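Local coordinates for protein Dr hemagglutinin structural subunit (Escherichia coli, PDB 1UT1) that mediates adherence of uropathogenic E. coli to the upper urinary tract by binding the Dr blood group antigen, and agglutinates human erythrocytes despite D-mannose, at residues A[42-47]-A[130-135]; A[48-53]-A[123-128]; A[76-81]-A[89-94]. The protein carries 3 engineered substitutions. One frame throughout, in Å; residues are numbered along the deposited sequence.

In the fold
The three contacts form a compact triangle within the beta framework, with centre-to-centre distances of about 11 Å from contact 1 to contact 2, 10 Å from contact 2 to contact 3 and 14 Å from contact 1 to contact 3. The chain runs directly from 42-47 into 48-53, and a probable hydrogen bond from A47 N to V125 O (2.8 Å) ties the first two contacts together. Strands 118-125 and 89-96 are neighbours, joined by a probable bond between N93 N and Y124 O (2.8 Å). Between contacts 1 and 3, L44 CD1 rests 4.1 Å from L90 CD1. Segments 42-47 and 48-53 fall in a predicted receptor-binding region.

Contact 1 (A[42-47]-A[130-135]); sequences GQLTDA and TNTPPG
L44 and T132 make the apolar half of this contact. The leucine holds CG beside its backbone N and then runs out extended (chi1 -57°, chi2 175°), which carries the single methyl CD1 across to the threonine. CD1 settles against both CB and OG1 of T132, 3.5 Å from each, and the two side chains cross at about a right angle. Both residues are buried, and both also touch L90, while L44 reaches L22 and V24 as well; a branched aliphatic residue suits this place because it can fill the interior between strands 16-25 and 89-96 from a loop. The T132 hydroxyl, besides meeting the leucine methyl, is hydrogen-bonded to Q129 O.

The second kind of packing sets a methyl against backbone. T130 CG2 lies 3.7 Å from G42 O and 3.8 Å from L44 O, so it rests chiefly on carbonyl oxygens, with T45 CG2 at the margin. G42, with no side chain, meets it through its main chain alone. T130 divides its labour: CG2 faces the other segment and OG1 bonds to Q128 OE1.

Among the backbone bonds, T45 N makes a weak one to Q43 O (2.9 Å) that spans L44, the centre of an inverse gamma turn. L44 is also hydrogen-bonded through its backbone to Q129, next to T130. Two loops between strands thus pack together, the connection from strand 38-40 to 49-58 on that from 118-125 to 135-147, with L44 pointing into the core of the beta fold.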
loop_
_atom_site.group_PDB
_atom_site.type_symbol
_atom_site.label_atom_id
_atom_site.label_comp_id
_atom_site.label_asym_id
_atom_site.label_seq_id
_atom_site.Cartn_x
_atom_site.Cartn_y
_atom_site.Cartn_z
ATOM N N GLY A 42 -0.896 20.492 17.926
ATOM C CA GLY A 42 -1.777 21.288 18.792
ATOM C C GLY A 42 -3.210 20.761 18.797
ATOM O O GLY A 42 -3.975 21.077 19.706
ATOM N N GLN A 43 -3.583 19.979 17.773
ATOM C CA GLN A 43 -4.933 19.410 17.666
ATOM C C GLN A 43 -5.050 18.087 18.427
ATOM O O GLN A 43 -6.123 17.484 18.476
ATOM C CB GLN A 43 -5.293 19.172 16.213
ATOM C CG GLN A 43 -5.642 20.430 15.456
ATOM C CD GLN A 43 -6.055 20.124 14.038
ATOM O OE1 GLN A 43 -7.253 20.022 13.718
ATOM N NE2 GLN A 43 -5.077 19.815 13.221
ATOM N N LEU A 44 -3.922 17.619 18.973
ATOM C CA LEU A 44 -3.893 16.390 19.727
ATOM C C LEU A 44 -4.309 16.620 21.173
ATOM O O LEU A 44 -3.604 16.255 22.093
ATOM C CB LEU A 44 -2.530 15.702 19.627
ATOM C CG LEU A 44 -2.104 15.410 18.166
ATOM C CD1 LEU A 44 -0.667 14.831 18.171
ATOM C CD2 LEU A 44 -3.076 14.419 17.535
ATOM N N THR A 45 -5.493 17.208 21.334
ATOM C CA THR A 45 -6.043 17.492 22.656
ATOM C C THR A 45 -6.734 16.250 23.234
ATOM O O THR A 45 -6.902 15.227 22.552
ATOM C CB THR A 45 -7.015 18.666 22.590
ATOM O OG1 THR A 45 -8.107 18.335 21.720
ATOM C CG2 THR A 45 -6.295 19.913 22.053
ATOM N N ASP A 46 -7.030 16.293 24.532
ATOM C CA ASP A 46 -7.600 15.128 25.202
ATOM C C ASP A 46 -8.931 14.721 24.556
ATOM O O ASP A 46 -9.811 15.573 24.314
ATOM C CB ASP A 46 -7.805 15.416 26.679
ATOM C CG ASP A 46 -8.207 14.176 27.472
ATOM O OD1 ASP A 46 -8.753 14.351 28.593
ATOM O OD2 ASP A 46 -7.922 13.047 27.030
ATOM N N ALA A 47 -9.037 13.435 24.237
ATOM C CA ALA A 47 -10.209 12.858 23.555
ATOM C C ALA A 47 -10.403 13.255 22.085
ATOM O O ALA A 47 -11.463 12.966 21.488
ATOM C CB ALA A 47 -11.512 13.082 24.386
ATOM N N THR A 130 -0.092 17.313 22.886
ATOM C CA THR A 130 0.235 18.390 21.967
ATOM C C THR A 130 1.732 18.588 21.670
ATOM O O THR A 130 2.093 19.458 20.878
ATOM C CB THR A 130 -0.397 19.735 22.405
ATOM O OG1 THR A 130 0.086 20.090 23.695
ATOM C CG2 THR A 130 -1.916 19.653 22.428
ATOM N N ASN A 131 2.589 17.787 22.291
ATOM C CA ASN A 131 4.044 17.810 21.996
ATOM C C ASN A 131 4.495 16.598 21.177
ATOM O O ASN A 131 5.693 16.328 21.058
ATOM C CB ASN A 131 4.872 17.863 23.287
ATOM C CG ASN A 131 4.783 19.223 23.978
ATOM O OD1 ASN A 131 4.721 20.263 23.319
ATOM N ND2 ASN A 131 4.712 19.212 25.304
ATOM N N THR A 132 3.537 15.845 20.642
ATOM C CA THR A 132 3.869 14.682 19.823
ATOM C C THR A 132 4.746 15.119 18.657
ATOM O O THR A 132 4.417 16.071 17.968
ATOM C CB THR A 132 2.569 14.042 19.261
ATOM O OG1 THR A 132 1.783 13.572 20.364
ATOM C CG2 THR A 132 2.893 12.873 18.316
ATOM N N PRO A 133 5.860 14.428 18.423
ATOM C CA PRO A 133 6.730 14.813 17.295
ATOM C C PRO A 133 5.994 14.627 15.955
ATOM O O PRO A 133 5.302 13.618 15.742
ATOM C CB PRO A 133 7.893 13.821 17.376
ATOM C CG PRO A 133 7.853 13.233 18.727
ATOM C CD PRO A 133 6.405 13.291 19.176
ATOM N N PRO A 134 6.220 15.540 15.012
ATOM C CA PRO A 134 5.652 15.360 13.674
ATOM C C PRO A 134 6.144 14.035 13.051
ATOM O O PRO A 134 7.293 13.613 13.248
ATOM C CB PRO A 134 6.204 16.564 12.892
ATOM C CG PRO A 134 6.361 17.643 13.982
ATOM C CD PRO A 134 6.832 16.876 15.186
ATOM N N GLY A 135 5.238 13.349 12.363
ATOM C CA GLY A 135 5.561 12.085 11.720
ATOM C C GLY A 135 4.273 11.368 11.316
ATOM O O GLY A 135 3.184 11.937 11.404
#

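Contact 2 (A[48-53]-A[123-128]); sequences APIGPV and IYVDGQ
V125 and I123 owe their contacts to how their branches are turned. In V125, CG1 is anti to the backbone N (chi1 172°), which leaves CG2 beside that N and close to segment 48-53: it meets I50 CD1 at 3.7 Å and also touches A48 CB. In I123, CG1 is anti to the carbonyl carbon and touches V53 CG2 at 4.1 Å, while CG2 meets I50 CB at 4.0 Å. These branched aliphatics pack between strands, and I50 goes on to L22 and T20, I123 to V92 and I94.

P49 and Y124 pair on the other face, P49 CB lying 4.2 Å from Y124 CD1 and P49 CA coming up obliquely to the ring, which also forms a cation-pi pair with R95. P49 and I50 each adopt two conformations, and the side-chain contacts given belong to one of them. Proline is tolerated here because the pair is a non-hydrogen-bonded one and asks no N-H of it.

The backbone bonds carry the strands at 177° to each other. V125 N donates to A48 O at 2.8 Å, nearly straight and in the carbonyl plane. I123 O is gripped twice, by I50 N at 2.8 Å and weakly by G51 N at 3.5 Å. In return I123 N donates to G51 O at 3.0 Å, nearly along the C=O axis. Two residues, I50 and G51, thus face one: a classic beta bulge, shifting the register by one in the antiparallel pair of strands 49-58 and 118-125.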
loop_
_atom_site.group_PDB
_atom_site.type_symbol
_atom_site.label_atom_id
_atom_site.label_comp_id
_atom_site.label_asym_id
_atom_site.label_seq_id
_atom_site.Cartn_x
_atom_site.Cartn_y
_atom_site.Cartn_z
ATOM N N ALA A 48 -9.415 13.926 21.480
ATOM C CA ALA A 48 -9.553 14.296 20.080
ATOM C C ALA A 48 -9.694 13.013 19.277
ATOM O O ALA A 48 -8.981 12.036 19.522
ATOM C CB ALA A 48 -8.386 15.072 19.609
ATOM N N PRO A 49 -10.611 13.003 18.319
ATOM C CA PRO A 49 -10.844 11.774 17.562
ATOM C C PRO A 49 -9.756 11.559 16.534
ATOM O O PRO A 49 -9.327 12.480 15.861
ATOM C CB PRO A 49 -12.189 12.047 16.871
ATOM C CG PRO A 49 -12.188 13.574 16.677
ATOM C CD PRO A 49 -11.396 14.153 17.798
ATOM N N ILE A 50 -9.248 10.341 16.494
ATOM C CA ILE A 50 -8.277 9.949 15.463
ATOM C C ILE A 50 -9.045 9.385 14.279
ATOM O O ILE A 50 -8.845 9.828 13.151
ATOM C CB ILE A 50 -7.252 8.950 15.988
ATOM C CG1 ILE A 50 -6.442 9.569 17.141
ATOM C CG2 ILE A 50 -6.275 8.536 14.849
ATOM C CD1 ILE A 50 -5.559 10.714 16.718
ATOM N N GLY A 51 -10.024 8.521 14.544
ATOM C CA GLY A 51 -10.898 8.058 13.467
ATOM C C GLY A 51 -11.759 6.903 13.949
ATOM O O GLY A 51 -11.523 6.344 15.000
ATOM N N PRO A 52 -12.772 6.564 13.173
ATOM C CA PRO A 52 -13.605 5.421 13.481
ATOM C C PRO A 52 -13.016 4.155 12.837
ATOM O O PRO A 52 -12.377 4.212 11.782
ATOM C CB PRO A 52 -14.939 5.766 12.769
ATOM C CG PRO A 52 -14.467 6.523 11.503
ATOM C CD PRO A 52 -13.208 7.282 11.942
ATOM N N VAL A 53 -13.373 3.008 13.397
ATOM C CA VAL A 53 -13.055 1.708 12.765
ATOM C C VAL A 53 -14.349 0.908 12.773
ATOM O O VAL A 53 -14.903 0.642 13.849
ATOM C CB VAL A 53 -11.974 0.947 13.565
ATOM C CG1 VAL A 53 -11.708 -0.406 12.935
ATOM C CG2 VAL A 53 -10.674 1.767 13.628
ATOM N N ILE A 123 -11.439 5.683 17.945
ATOM C CA ILE A 123 -10.073 5.746 18.475
ATOM C C ILE A 123 -9.874 7.234 18.847
ATOM O O ILE A 123 -10.076 8.113 17.984
ATOM C CB ILE A 123 -9.055 5.411 17.381
ATOM C CG1 ILE A 123 -9.338 4.023 16.754
ATOM C CG2 ILE A 123 -7.621 5.471 17.958
ATOM C CD1 ILE A 123 -9.389 2.862 17.773
ATOM N N TYR A 124 -9.494 7.514 20.105
ATOM C CA TYR A 124 -9.381 8.908 20.571
ATOM C C TYR A 124 -8.065 9.127 21.273
ATOM O O TYR A 124 -7.567 8.251 21.978
ATOM C CB TYR A 124 -10.508 9.201 21.592
ATOM C CG TYR A 124 -11.887 8.861 21.083
ATOM C CD1 TYR A 124 -12.628 9.802 20.351
ATOM C CD2 TYR A 124 -12.385 7.566 21.193
ATOM C CE1 TYR A 124 -13.903 9.489 19.872
ATOM C CE2 TYR A 124 -13.679 7.234 20.712
ATOM C CZ TYR A 124 -14.419 8.217 20.047
ATOM O OH TYR A 124 -15.660 7.887 19.505
ATOM N N VAL A 125 -7.563 10.348 21.199
ATOM C CA VAL A 125 -6.332 10.686 21.929
ATOM C C VAL A 125 -6.596 10.535 23.439
ATOM O O VAL A 125 -7.599 11.008 23.950
ATOM C CB VAL A 125 -5.889 12.140 21.582
ATOM C CG1 VAL A 125 -4.729 12.597 22.486
ATOM C CG2 VAL A 125 -5.476 12.220 20.095
ATOM N N ASP A 126 -5.717 9.829 24.140
ATOM C CA ASP A 126 -5.887 9.629 25.592
ATOM C C ASP A 126 -4.915 10.557 26.354
ATOM O O ASP A 126 -3.745 10.232 26.494
ATOM C CB ASP A 126 -5.583 8.168 25.974
ATOM C CG ASP A 126 -5.780 7.900 27.480
ATOM O OD1 ASP A 126 -6.393 8.750 28.188
ATOM O OD2 ASP A 126 -5.218 6.908 27.973
ATOM N N GLY A 127 -5.419 11.688 26.827
ATOM C CA GLY A 127 -4.592 12.687 27.523
ATOM C C GLY A 127 -4.011 13.614 26.453
ATOM O O GLY A 127 -3.645 13.149 25.365
ATOM N N GLN A 128 -4.004 14.925 26.722
ATOM C CA GLN A 128 -3.495 15.885 25.741
ATOM C C GLN A 128 -2.066 15.511 25.389
ATOM O O GLN A 128 -1.240 15.201 26.278
ATOM C CB GLN A 128 -3.625 17.350 26.235
ATOM C CG GLN A 128 -2.611 17.767 27.273
ATOM C CD GLN A 128 -1.284 18.206 26.637
ATOM O OE1 GLN A 128 -1.188 18.334 25.420
ATOM N NE2 GLN A 128 -0.249 18.425 27.473
#

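Contact 3 (A[76-81]-A[89-94])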
loop_
_atom_site.group_PDB
_atom_site.type_symbol
_atom_site.label_atom_id
_atom_site.label_comp_id
_atom_site.label_asym_id
_atom_site.label_seq_id
_atom_site.Cartn_x
_atom_site.Cartn_y
_atom_site.Cartn_z
ATOM N N GLN A 76 1.742 -2.764 28.386
ATOM C CA GLN A 76 1.316 -2.445 29.740
ATOM C C GLN A 76 -0.129 -1.953 29.770
ATOM O O GLN A 76 -0.424 -0.924 30.363
ATOM C CB GLN A 76 2.284 -1.378 30.316
ATOM C CG GLN A 76 1.715 -0.419 31.367
ATOM C CD GLN A 76 1.688 1.037 30.892
ATOM O OE1 GLN A 76 2.008 1.325 29.738
ATOM N NE2 GLN A 76 1.338 1.936 31.799
ATOM N N GLY A 77 -1.029 -2.712 29.152
ATOM C CA GLY A 77 -2.455 -2.382 29.157
ATOM C C GLY A 77 -2.798 -1.072 28.435
ATOM O O GLY A 77 -3.929 -0.606 28.507
ATOM N N LYS A 78 -1.837 -0.522 27.698
ATOM C CA LYS A 78 -2.060 0.721 26.939
ATOM C C LYS A 78 -1.926 0.518 25.435
ATOM O O LYS A 78 -1.006 -0.164 24.971
ATOM C CB LYS A 78 -1.078 1.810 27.385
ATOM C CG LYS A 78 -1.413 2.414 28.734
ATOM C CD LYS A 78 -0.403 3.458 29.145
ATOM C CE LYS A 78 -0.746 4.014 30.523
ATOM N NZ LYS A 78 -2.142 3.653 30.934
ATOM N N PHE A 79 -2.819 1.159 24.675
ATOM C CA PHE A 79 -2.747 1.144 23.210
ATOM C C PHE A 79 -2.194 2.498 22.748
ATOM O O PHE A 79 -2.435 3.542 23.372
ATOM C CB PHE A 79 -4.152 1.002 22.605
ATOM C CG PHE A 79 -4.780 -0.339 22.844
ATOM C CD1 PHE A 79 -5.709 -0.511 23.851
ATOM C CD2 PHE A 79 -4.431 -1.435 22.041
ATOM C CE1 PHE A 79 -6.344 -1.759 24.036
ATOM C CE2 PHE A 79 -5.009 -2.679 22.237
ATOM C CZ PHE A 79 -5.939 -2.856 23.262
ATOM N N PHE A 80 -1.539 2.485 21.590
ATOM C CA PHE A 80 -1.025 3.734 21.020
ATOM C C PHE A 80 -0.787 3.552 19.552
ATOM O O PHE A 80 -0.455 2.437 19.103
ATOM C CB PHE A 80 0.292 4.186 21.715
ATOM C CG PHE A 80 1.222 3.047 22.074
ATOM C CD1 PHE A 80 2.146 2.564 21.151
ATOM C CD2 PHE A 80 1.149 2.446 23.336
ATOM C CE1 PHE A 80 2.993 1.482 21.469
ATOM C CE2 PHE A 80 1.955 1.320 23.652
ATOM C CZ PHE A 80 2.889 0.865 22.723
ATOM N N LEU A 81 -0.977 4.625 18.790
ATOM C CA LEU A 81 -0.481 4.656 17.421
ATOM C C LEU A 81 1.032 4.778 17.584
ATOM O O LEU A 81 1.509 5.337 18.567
ATOM C CB LEU A 81 -0.987 5.878 16.656
ATOM C CG LEU A 81 -2.357 5.708 15.995
ATOM C CD1 LEU A 81 -3.395 5.729 17.067
ATOM C CD2 LEU A 81 -2.590 6.863 14.992
ATOM N N LYS A 89 5.154 7.245 20.486
ATOM C CA LYS A 89 3.808 6.778 20.773
ATOM C C LYS A 89 2.772 7.912 20.866
ATOM O O LYS A 89 3.029 8.987 21.445
ATOM C CB LYS A 89 3.802 6.003 22.095
ATOM C CG LYS A 89 4.742 4.814 22.124
ATOM C CD LYS A 89 4.807 4.278 23.569
ATOM C CE LYS A 89 5.760 3.091 23.672
ATOM N NZ LYS A 89 5.851 2.635 25.087
ATOM N N LEU A 90 1.566 7.620 20.382
ATOM C CA LEU A 90 0.424 8.522 20.581
ATOM C C LEU A 90 -0.637 7.672 21.267
ATOM O O LEU A 90 -1.228 6.784 20.637
ATOM C CB LEU A 90 -0.085 9.029 19.239
ATOM C CG LEU A 90 -1.313 9.941 19.227
ATOM C CD1 LEU A 90 -1.027 11.219 20.076
ATOM C CD2 LEU A 90 -1.612 10.339 17.742
ATOM N N TYR A 91 -0.773 7.839 22.589
ATOM C CA TYR A 91 -1.668 6.993 23.369
ATOM C C TYR A 91 -3.103 7.280 23.011
ATOM O O TYR A 91 -3.525 8.446 22.931
ATOM C CB TYR A 91 -1.456 7.234 24.847
ATOM C CG TYR A 91 -0.111 6.713 25.296
ATOM C CD1 TYR A 91 0.979 7.561 25.412
ATOM C CD2 TYR A 91 0.059 5.366 25.581
ATOM C CE1 TYR A 91 2.224 7.081 25.834
ATOM C CE2 TYR A 91 1.303 4.874 25.964
ATOM C CZ TYR A 91 2.378 5.739 26.071
ATOM O OH TYR A 91 3.596 5.253 26.543
ATOM N N VAL A 92 -3.885 6.215 22.930
ATOM C CA VAL A 92 -5.292 6.363 22.598
ATOM C C VAL A 92 -6.199 5.524 23.493
ATOM O O VAL A 92 -5.793 4.466 24.003
ATOM C CB VAL A 92 -5.573 5.962 21.103
ATOM C CG1 VAL A 92 -4.878 6.943 20.133
ATOM C CG2 VAL A 92 -5.140 4.478 20.796
ATOM N N ASN A 93 -7.478 5.920 23.516
ATOM C CA ASN A 93 -8.552 5.087 24.054
ATOM C C ASN A 93 -9.317 4.519 22.881
ATOM O O ASN A 93 -9.400 5.140 21.825
ATOM C CB ASN A 93 -9.511 5.912 24.887
ATOM C CG ASN A 93 -8.953 6.232 26.242
ATOM O OD1 ASN A 93 -8.398 5.360 26.929
ATOM N ND2 ASN A 93 -9.025 7.498 26.610
ATOM N N ILE A 94 -9.819 3.310 23.063
ATOM C CA ILE A 94 -10.592 2.606 22.039
ATOM C C ILE A 94 -11.941 2.335 22.662
ATOM O O ILE A 94 -12.019 1.779 23.763
ATOM C CB ILE A 94 -9.912 1.250 21.718
ATOM C CG1 ILE A 94 -8.491 1.516 21.160
ATOM C CG2 ILE A 94 -10.747 0.433 20.762
ATOM C CD1 ILE A 94 -7.674 0.215 20.879
HETATM O O HOH W 1 -4.611 3.111 25.901
#
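A single water spans F79 and V92, accepting from F79 N at 2.9 Å and donating to V92 O at 2.6 Å. Beside it the chains meet directly: V92 N donates to F79 O at 3.1 Å, straight at the hydrogen (171°) though the donor stands above the carbonyl plane. At the other end L81 and L90 are joined both ways, L81 N to L90 O and L90 N to L81 O, each 2.9 Å.

The side chains divide between the two faces. On one, F80 has CG between its backbone N and carbonyl carbon (chi1 38°), placing the ring next to Y91 and K89. K89, with its long extended chain, lays CD over the centre of the F80 ring, 3.8 Å from the centroid, in a CH-pi contact, and its NZ goes on to a salt bridge with E75. The F80 and Y91 side chains lie side by side, pointing the same way, and their rings meet obliquely with planes at 73°. On the other face I94 lends its CD1 methyl to the F79 ring, 3.6 Å from the centroid, and the L81 and V92 side chains cross at about a right angle, L81 CD1 3.6 Å from V92 CG1; F79, L81 and V92 are buried, as suits their apolar groups.

The pair forms the beta hairpin of strands 78-83 and 89-96. Strand 78-83 also pairs antiparallel with 135-147, where L81 touches Y137 and L139, while 89-96 bonds to 118-125 and rests V92 on I123; L90 and L81 both reach L22 of strand 16-25.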